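Local coordinates for protein GNA33 (Neisseria gonorrhoeae FA 1090, PDB 2G5D) that probably cleaves the beta-1,4 linkage between N-acetylmuramic acid and N-acetylglucosamine in peptidoglycan as an exolytic transglycosylase, leaving a 1,6-anhydro ring on the muramoyl product, at residues 42-53 with 409-420; 71-79 with 346-354. All blocks are in the same frame, centred on the assembly; numbering follows the deposited sequence.

Contact 1. Residues 42-53 with 409-420; sequences YTVVPHLSMPHW and WQLLPNGMKPEY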
# COMPACT_ATOMS: atom_id res chain seq x y z
N TYR A 42 24.58 0.19 4.91
CA TYR A 42 24.24 -1.20 4.59
C TYR A 42 25.48 -2.08 4.72
O TYR A 42 26.51 -1.74 4.16
CB TYR A 42 23.72 -1.30 3.16
CG TYR A 42 22.62 -0.33 2.77
CD1 TYR A 42 22.93 0.93 2.29
CD2 TYR A 42 21.26 -0.70 2.83
CE1 TYR A 42 21.96 1.83 1.91
CE2 TYR A 42 20.26 0.21 2.43
CZ TYR A 42 20.63 1.48 1.96
OH TYR A 42 19.72 2.42 1.56
N THR A 43 25.37 -3.19 5.44
CA THR A 43 26.52 -4.06 5.72
C THR A 43 26.20 -5.48 5.33
O THR A 43 25.19 -6.04 5.79
CB THR A 43 26.93 -4.00 7.23
OG1 THR A 43 27.14 -2.64 7.61
CG2 THR A 43 28.22 -4.78 7.53
N VAL A 44 27.06 -6.08 4.50
CA VAL A 44 26.93 -7.49 4.14
C VAL A 44 27.21 -8.36 5.36
O VAL A 44 28.24 -8.24 6.00
CB VAL A 44 27.91 -7.91 3.02
CG1 VAL A 44 27.96 -9.45 2.91
CG2 VAL A 44 27.52 -7.29 1.71
N VAL A 45 26.28 -9.26 5.67
CA VAL A 45 26.45 -10.23 6.76
C VAL A 45 26.10 -11.60 6.19
O VAL A 45 25.50 -11.67 5.13
CB VAL A 45 25.52 -9.90 7.98
CG1 VAL A 45 25.93 -8.61 8.65
CG2 VAL A 45 24.00 -9.85 7.56
N PRO A 46 26.50 -12.70 6.89
CA PRO A 46 26.03 -14.05 6.51
C PRO A 46 24.51 -14.21 6.60
O PRO A 46 23.87 -13.54 7.42
CB PRO A 46 26.73 -14.96 7.53
CG PRO A 46 27.91 -14.14 8.04
CD PRO A 46 27.41 -12.73 8.06
N HIS A 47 23.95 -15.13 5.80
CA HIS A 47 22.52 -15.46 5.85
C HIS A 47 22.06 -15.91 7.23
O HIS A 47 20.96 -15.61 7.63
CB HIS A 47 22.15 -16.53 4.80
CG HIS A 47 22.42 -16.10 3.39
ND1 HIS A 47 21.43 -15.67 2.54
CD2 HIS A 47 23.59 -16.00 2.71
CE1 HIS A 47 21.96 -15.34 1.38
NE2 HIS A 47 23.28 -15.51 1.46
N LEU A 48 22.93 -16.64 7.93
CA LEU A 48 22.64 -17.22 9.25
C LEU A 48 22.78 -16.23 10.41
O LEU A 48 22.50 -16.53 11.55
CB LEU A 48 23.46 -18.48 9.49
CG LEU A 48 22.77 -19.76 8.93
CD1 LEU A 48 23.77 -20.92 8.90
CD2 LEU A 48 21.53 -20.16 9.77
N SER A 49 23.19 -15.03 10.08
CA SER A 49 23.02 -13.91 11.01
C SER A 49 21.55 -13.39 11.16
O SER A 49 21.25 -12.64 12.09
CB SER A 49 24.00 -12.79 10.65
OG SER A 49 25.32 -13.23 10.89
N MET A 50 20.67 -13.78 10.23
CA MET A 50 19.24 -13.52 10.35
C MET A 50 18.58 -14.55 11.30
O MET A 50 18.78 -15.75 11.15
CB MET A 50 18.53 -13.45 8.99
CG MET A 50 19.07 -12.33 8.14
SD MET A 50 18.53 -12.16 6.43
CE MET A 50 19.66 -13.21 5.53
N PRO A 51 17.85 -14.06 12.32
CA PRO A 51 17.30 -14.96 13.32
C PRO A 51 16.20 -15.85 12.72
O PRO A 51 15.37 -15.35 11.98
CB PRO A 51 16.77 -14.02 14.40
CG PRO A 51 16.52 -12.70 13.71
CD PRO A 51 17.50 -12.64 12.55
N HIS A 52 16.24 -17.15 13.02
CA HIS A 52 15.27 -18.11 12.48
C HIS A 52 15.28 -18.27 10.96
O HIS A 52 14.34 -18.81 10.38
CB HIS A 52 13.85 -17.81 12.96
CG HIS A 52 13.69 -17.90 14.44
ND1 HIS A 52 12.52 -17.55 15.08
CD2 HIS A 52 14.55 -18.28 15.41
CE1 HIS A 52 12.66 -17.73 16.38
NE2 HIS A 52 13.90 -18.15 16.61
N TRP A 53 16.37 -17.84 10.34
CA TRP A 53 16.64 -18.09 8.93
C TRP A 53 16.37 -19.55 8.54
O TRP A 53 15.66 -19.81 7.58
CB TRP A 53 18.09 -17.77 8.60
CG TRP A 53 18.40 -18.10 7.18
CD1 TRP A 53 19.02 -19.22 6.70
CD2 TRP A 53 18.04 -17.31 6.04
NE1 TRP A 53 19.08 -19.16 5.31
CE2 TRP A 53 18.49 -18.00 4.89
CE3 TRP A 53 17.41 -16.06 5.88
CZ2 TRP A 53 18.31 -17.49 3.59
CZ3 TRP A 53 17.22 -15.56 4.59
CH2 TRP A 53 17.68 -16.27 3.47
N TRP A 409 16.94 -6.66 6.97
CA TRP A 409 18.07 -7.00 6.13
C TRP A 409 17.52 -7.01 4.75
O TRP A 409 16.48 -7.62 4.50
CB TRP A 409 18.63 -8.39 6.43
CG TRP A 409 19.26 -8.59 7.79
CD1 TRP A 409 20.58 -8.72 8.04
CD2 TRP A 409 18.58 -8.75 9.04
NE1 TRP A 409 20.79 -8.95 9.40
CE2 TRP A 409 19.58 -8.96 10.03
CE3 TRP A 409 17.24 -8.75 9.42
CZ2 TRP A 409 19.27 -9.14 11.40
CZ3 TRP A 409 16.92 -8.91 10.79
CH2 TRP A 409 17.93 -9.11 11.76
N GLN A 410 18.21 -6.35 3.84
CA GLN A 410 17.80 -6.35 2.44
C GLN A 410 18.64 -7.37 1.65
O GLN A 410 19.87 -7.34 1.74
CB GLN A 410 18.02 -4.93 1.89
CG GLN A 410 17.63 -4.75 0.44
CD GLN A 410 17.71 -3.30 -0.03
OE1 GLN A 410 16.99 -2.93 -0.95
NE2 GLN A 410 18.59 -2.49 0.57
N LEU A 411 17.98 -8.28 0.91
CA LEU A 411 18.67 -9.29 0.04
C LEU A 411 18.65 -8.82 -1.41
O LEU A 411 17.61 -8.43 -1.93
CB LEU A 411 18.06 -10.72 0.20
CG LEU A 411 18.43 -11.51 1.48
CD1 LEU A 411 17.96 -10.78 2.72
CD2 LEU A 411 17.86 -12.95 1.48
N LEU A 412 19.81 -8.80 -2.04
CA LEU A 412 19.95 -8.32 -3.41
C LEU A 412 20.75 -9.35 -4.17
O LEU A 412 21.64 -10.01 -3.58
CB LEU A 412 20.69 -6.96 -3.43
CG LEU A 412 19.94 -5.78 -2.80
CD1 LEU A 412 20.88 -4.58 -2.61
CD2 LEU A 412 18.68 -5.41 -3.61
N PRO A 413 20.46 -9.50 -5.48
CA PRO A 413 21.25 -10.42 -6.32
C PRO A 413 22.75 -10.19 -6.11
O PRO A 413 23.20 -9.03 -6.15
CB PRO A 413 20.82 -10.05 -7.73
CG PRO A 413 19.42 -9.54 -7.55
CD PRO A 413 19.42 -8.81 -6.26
N ASN A 414 23.51 -11.27 -5.86
CA ASN A 414 24.96 -11.16 -5.63
C ASN A 414 25.61 -10.20 -6.61
O ASN A 414 25.46 -10.35 -7.82
CB ASN A 414 25.65 -12.51 -5.83
CG ASN A 414 25.14 -13.58 -4.91
OD1 ASN A 414 24.71 -13.31 -3.80
ND2 ASN A 414 25.23 -14.82 -5.36
N GLY A 415 26.35 -9.21 -6.09
CA GLY A 415 26.98 -8.20 -6.93
C GLY A 415 26.26 -6.87 -6.96
O GLY A 415 26.87 -5.83 -7.13
N MET A 416 24.94 -6.90 -6.80
CA MET A 416 24.16 -5.67 -6.78
C MET A 416 24.21 -5.03 -5.39
O MET A 416 23.91 -5.66 -4.37
CB MET A 416 22.71 -5.94 -7.21
CG MET A 416 21.80 -4.72 -7.16
SD MET A 416 20.04 -5.12 -7.24
CE MET A 416 19.91 -5.76 -8.90
N LYS A 417 24.61 -3.76 -5.35
CA LYS A 417 24.72 -3.05 -4.10
C LYS A 417 23.43 -2.32 -3.78
O LYS A 417 22.68 -1.96 -4.69
CB LYS A 417 25.94 -2.10 -4.12
CG LYS A 417 27.27 -2.87 -3.98
CD LYS A 417 28.39 -2.01 -3.48
CE LYS A 417 29.36 -1.66 -4.59
NZ LYS A 417 30.12 -2.86 -4.97
N PRO A 418 23.14 -2.12 -2.49
CA PRO A 418 22.04 -1.26 -2.14
C PRO A 418 22.43 0.19 -2.48
O PRO A 418 23.61 0.51 -2.68
CB PRO A 418 21.90 -1.47 -0.64
CG PRO A 418 23.25 -1.88 -0.20
CD PRO A 418 23.84 -2.65 -1.30
N GLU A 419 21.45 1.06 -2.56
CA GLU A 419 21.75 2.41 -2.95
C GLU A 419 20.75 3.33 -2.31
O GLU A 419 19.55 3.05 -2.30
CB GLU A 419 21.70 2.52 -4.48
CG GLU A 419 22.01 3.87 -5.02
CD GLU A 419 21.79 3.94 -6.53
OE1 GLU A 419 21.62 2.87 -7.15
OE2 GLU A 419 21.79 5.06 -7.07
N TYR A 420 21.26 4.42 -1.78
CA TYR A 420 20.44 5.52 -1.35
C TYR A 420 20.01 6.27 -2.61
O TYR A 420 20.85 6.66 -3.44
CB TYR A 420 21.20 6.40 -0.36
CG TYR A 420 20.53 7.72 -0.04
CD1 TYR A 420 21.18 8.93 -0.31
CD2 TYR A 420 19.26 7.76 0.52
CE1 TYR A 420 20.57 10.15 -0.02
CE2 TYR A 420 18.64 8.96 0.81
CZ TYR A 420 19.30 10.15 0.54
OH TYR A 420 18.67 11.32 0.83

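Contact 2. Residues 71-79 with 346-354; sequences NLKNRQGWQ and YITLGAPLF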
# COMPACT_ATOMS: atom_id res chain seq x y z
N ASN A 71 6.82 -8.11 -13.05
CA ASN A 71 7.39 -6.80 -13.41
C ASN A 71 8.90 -6.66 -13.10
O ASN A 71 9.66 -6.06 -13.88
CB ASN A 71 6.63 -5.66 -12.72
CG ASN A 71 5.26 -5.35 -13.36
OD1 ASN A 71 4.86 -5.97 -14.36
ND2 ASN A 71 4.55 -4.40 -12.79
N LEU A 72 9.34 -7.19 -11.96
CA LEU A 72 10.71 -7.01 -11.51
C LEU A 72 11.72 -7.62 -12.48
O LEU A 72 12.84 -7.13 -12.62
CB LEU A 72 10.90 -7.60 -10.11
CG LEU A 72 11.75 -6.98 -8.99
CD1 LEU A 72 12.48 -8.08 -8.23
CD2 LEU A 72 12.70 -5.88 -9.43
N LYS A 73 11.30 -8.69 -13.18
CA LYS A 73 12.16 -9.40 -14.13
C LYS A 73 12.69 -8.51 -15.25
O LYS A 73 13.70 -8.85 -15.90
CB LYS A 73 11.44 -10.62 -14.72
CG LYS A 73 10.59 -10.31 -15.96
CD LYS A 73 9.95 -11.52 -16.53
CE LYS A 73 8.49 -11.58 -16.19
NZ LYS A 73 7.72 -12.36 -17.21
N ASN A 74 11.99 -7.40 -15.49
CA ASN A 74 12.32 -6.46 -16.56
C ASN A 74 13.29 -5.36 -16.15
O ASN A 74 13.75 -4.58 -17.00
CB ASN A 74 11.03 -5.84 -17.12
CG ASN A 74 10.14 -6.85 -17.81
OD1 ASN A 74 10.62 -7.70 -18.58
ND2 ASN A 74 8.84 -6.76 -17.57
N ARG A 75 13.60 -5.30 -14.86
CA ARG A 75 14.52 -4.31 -14.33
C ARG A 75 15.95 -4.82 -14.39
O ARG A 75 16.24 -5.94 -13.97
CB ARG A 75 14.17 -3.94 -12.89
CG ARG A 75 13.27 -2.72 -12.79
CD ARG A 75 13.46 -2.00 -11.46
NE ARG A 75 12.30 -2.17 -10.59
CZ ARG A 75 12.33 -2.24 -9.26
NH1 ARG A 75 13.48 -2.19 -8.58
NH2 ARG A 75 11.19 -2.39 -8.61
N GLN A 76 16.84 -3.97 -14.90
CA GLN A 76 18.25 -4.33 -15.06
C GLN A 76 18.86 -4.92 -13.79
O GLN A 76 18.81 -4.33 -12.70
CB GLN A 76 19.06 -3.13 -15.56
CG GLN A 76 20.52 -3.42 -15.98
CD GLN A 76 20.71 -4.71 -16.80
OE1 GLN A 76 20.01 -4.96 -17.78
NE2 GLN A 76 21.69 -5.51 -16.40
N GLY A 77 19.44 -6.11 -13.94
CA GLY A 77 20.13 -6.78 -12.85
C GLY A 77 19.29 -7.80 -12.09
O GLY A 77 19.82 -8.50 -11.22
N TRP A 78 18.00 -7.90 -12.44
CA TRP A 78 17.07 -8.82 -11.78
C TRP A 78 16.60 -9.96 -12.69
O TRP A 78 15.89 -10.84 -12.24
CB TRP A 78 15.84 -8.06 -11.22
CG TRP A 78 16.10 -7.16 -10.01
CD1 TRP A 78 16.42 -5.82 -10.05
CD2 TRP A 78 16.04 -7.52 -8.61
NE1 TRP A 78 16.56 -5.34 -8.78
CE2 TRP A 78 16.34 -6.35 -7.87
CE3 TRP A 78 15.77 -8.73 -7.92
CZ2 TRP A 78 16.39 -6.34 -6.48
CZ3 TRP A 78 15.79 -8.70 -6.53
CH2 TRP A 78 16.11 -7.52 -5.82
N GLN A 79 17.02 -9.95 -13.95
CA GLN A 79 16.56 -10.91 -14.96
C GLN A 79 16.87 -12.36 -14.59
O GLN A 79 16.00 -13.22 -14.67
CB GLN A 79 17.16 -10.61 -16.35
CG GLN A 79 16.93 -9.20 -16.89
CD GLN A 79 18.11 -8.25 -16.64
OE1 GLN A 79 18.78 -8.31 -15.61
NE2 GLN A 79 18.35 -7.37 -17.60
N TYR A 346 15.59 4.12 0.33
CA TYR A 346 16.47 3.23 1.08
C TYR A 346 16.44 1.77 0.61
O TYR A 346 17.49 1.11 0.57
CB TYR A 346 16.21 3.36 2.59
CG TYR A 346 16.58 4.74 3.13
CD1 TYR A 346 15.59 5.65 3.53
CD2 TYR A 346 17.91 5.17 3.17
CE1 TYR A 346 15.93 6.93 3.98
CE2 TYR A 346 18.26 6.45 3.63
CZ TYR A 346 17.26 7.32 4.04
OH TYR A 346 17.58 8.58 4.50
N ILE A 347 15.25 1.28 0.24
CA ILE A 347 15.06 -0.13 -0.15
C ILE A 347 14.78 -0.24 -1.64
O ILE A 347 13.97 0.52 -2.18
CB ILE A 347 13.88 -0.84 0.63
CG1 ILE A 347 14.02 -0.67 2.16
CG2 ILE A 347 13.73 -2.32 0.20
CD1 ILE A 347 15.38 -1.08 2.74
N THR A 348 15.48 -1.16 -2.29
CA THR A 348 15.30 -1.41 -3.72
C THR A 348 13.96 -2.12 -3.89
O THR A 348 13.68 -3.10 -3.19
CB THR A 348 16.49 -2.24 -4.29
OG1 THR A 348 17.71 -1.53 -4.05
CG2 THR A 348 16.32 -2.42 -5.79
N LEU A 349 13.11 -1.60 -4.77
CA LEU A 349 11.74 -2.10 -4.91
C LEU A 349 11.74 -3.49 -5.53
O LEU A 349 12.36 -3.71 -6.56
CB LEU A 349 10.82 -1.12 -5.69
CG LEU A 349 9.32 -1.44 -5.67
CD1 LEU A 349 8.69 -1.26 -4.25
CD2 LEU A 349 8.59 -0.60 -6.70
N GLY A 350 11.06 -4.42 -4.88
CA GLY A 350 11.03 -5.83 -5.28
C GLY A 350 11.91 -6.76 -4.45
O GLY A 350 11.79 -7.98 -4.55
N ALA A 351 12.80 -6.20 -3.63
CA ALA A 351 13.84 -6.97 -2.98
C ALA A 351 13.28 -7.86 -1.90
O ALA A 351 12.38 -7.46 -1.17
CB ALA A 351 14.91 -6.06 -2.40
N PRO A 352 13.81 -9.08 -1.79
CA PRO A 352 13.54 -9.85 -0.56
C PRO A 352 14.02 -9.07 0.69
O PRO A 352 15.08 -8.43 0.68
CB PRO A 352 14.33 -11.15 -0.78
CG PRO A 352 14.42 -11.27 -2.31
CD PRO A 352 14.60 -9.85 -2.78
N LEU A 353 13.23 -9.11 1.76
CA LEU A 353 13.53 -8.28 2.92
C LEU A 353 13.24 -9.12 4.16
O LEU A 353 12.11 -9.52 4.39
CB LEU A 353 12.65 -7.02 2.87
CG LEU A 353 12.92 -5.60 3.43
CD1 LEU A 353 12.20 -5.40 4.74
CD2 LEU A 353 14.39 -5.17 3.54
N PHE A 354 14.28 -9.42 4.92
CA PHE A 354 14.09 -10.11 6.18
C PHE A 354 13.76 -9.15 7.31
O PHE A 354 14.49 -8.17 7.53
CB PHE A 354 15.31 -10.94 6.53
CG PHE A 354 15.04 -12.00 7.52
CD1 PHE A 354 14.75 -13.31 7.09
CD2 PHE A 354 15.05 -11.72 8.89
CE1 PHE A 354 14.48 -14.33 8.03
CE2 PHE A 354 14.79 -12.72 9.82
CZ PHE A 354 14.49 -14.03 9.39

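Contact 1. Residues 42-53 with 409-420
Met-50 passes over the pyrrole part of the Trp-409 indole, running opposite to it, with carbon rather than sulfur above the middle of the five-membered ring. Its CG sits 3.7 Å from the centroid of that Trp-409 ring and 8° off the normal, a CH-pi contact over the face. The sulfur follows as an oblique Met-aromatic contact, Met-50 SD being 4.3 Å from the same Trp-409 centroid. A bend at the last torsion (chi3 -87°) then turns the methyl end of Met-50 to Leu-411, which it meets tip to tip. Two more residues touch the indole: Val-45 places CG2 at its rim, 3.6 Å from Trp-409 CD1 and near the ring plane, while Pro-51 CD comes obliquely to 3.6 Å from Trp-409 CH2 at the far end of the benzo ring. The other branch of Leu-411, CD2, rests 3.9 Å from Trp-53 CH2. A second CH-pi contact lies further along, where Pro-418 CB sits over one face of Tyr-42, 3.6 Å from the ring centroid. The Tyr-42 hydroxyl is hydrogen-bonded to the backbone oxygen of Tyr-346. The extended Gln-410 chain passes Tyr-42 at a slant, its amide plane turned 42° from the ring, and its OE1 is taken by the backbone N of Thr-348. No hydrogen bond joins the two segments directly; strand 103-110 pairs with both strand 40-44 and strand 403-413. The arrangement is apolar packing of an N-terminal strand and its following loop against the last strand of the double-psi beta-barrel-like 3D domain of MltA.

Contact 2. Residues 71-79 with 346-354
Leu-72, from helix 58-72, touches the turn at Gly-350 with both methyls: CD2 comes to 3.6 Å from Leu-349 O, and CD1 to 3.7 Å from Gly-350 O. Within its own segment the same side chain is wedged between two flat groups, CD2 over the guanidinium of Arg-75 and CD1 over one face of Trp-78. Gly-350 CA lies 4.0 Å from Leu-72 CG, and with a phi of 102° Gly-350 takes the third position of the type II turn from Thr-348 to Ala-351. After the helix the chain folds through a type I turn that brings Arg-75 back toward the same loop. Its guanidinium straddles one carbonyl oxygen: NH1 and NH2 stand 2.8 Å and 2.7 Å from Leu-349 O, but both bonds are weak, bent to 122° and 124°. The oxygen lies at the edge of the guanidinium, near its plane, and Thr-348 CG2 meets that edge too. Thr-348 turns its hydroxyl to Arg-421. A second type II turn, with Gly-77 at its third position, leads on to Trp-78. The benzo end of this indole reaches the loop: Ala-351 CA is 3.7 Å from Trp-78 CH2, obliquely, and Thr-348 CG2 and Pro-352 CD lie at the edge near the ring plane. Phe-65, Leu-412, Pro-413 and Met-416 also pack on Trp-78. This is a helix-end and loop layer closing over the glycine turn that leads into strand 352-358 of the 3D domain, whose family has the double-psi beta-barrel fold.

Overall arrangement
The centres of the two contacts lie about 13 Å apart. Along the chain the segments come in the order 42-53, 71-79, 346-354, 409-420, which puts contact 2 within the span that contact 1 closes: strand 40-44 and helix 58-72 belong to the N-terminal part, and their partners come from the last part of the chain. Those partners, strands 352-358 and 403-413, are antiparallel neighbours in the barrel. Side chains of contact 1 also bond to the backbone of residues 346-348, linking the two contacts directly. The N-terminal region is thus packed onto the 3D domain at two adjoining places, joining both ends of the chain in one domain.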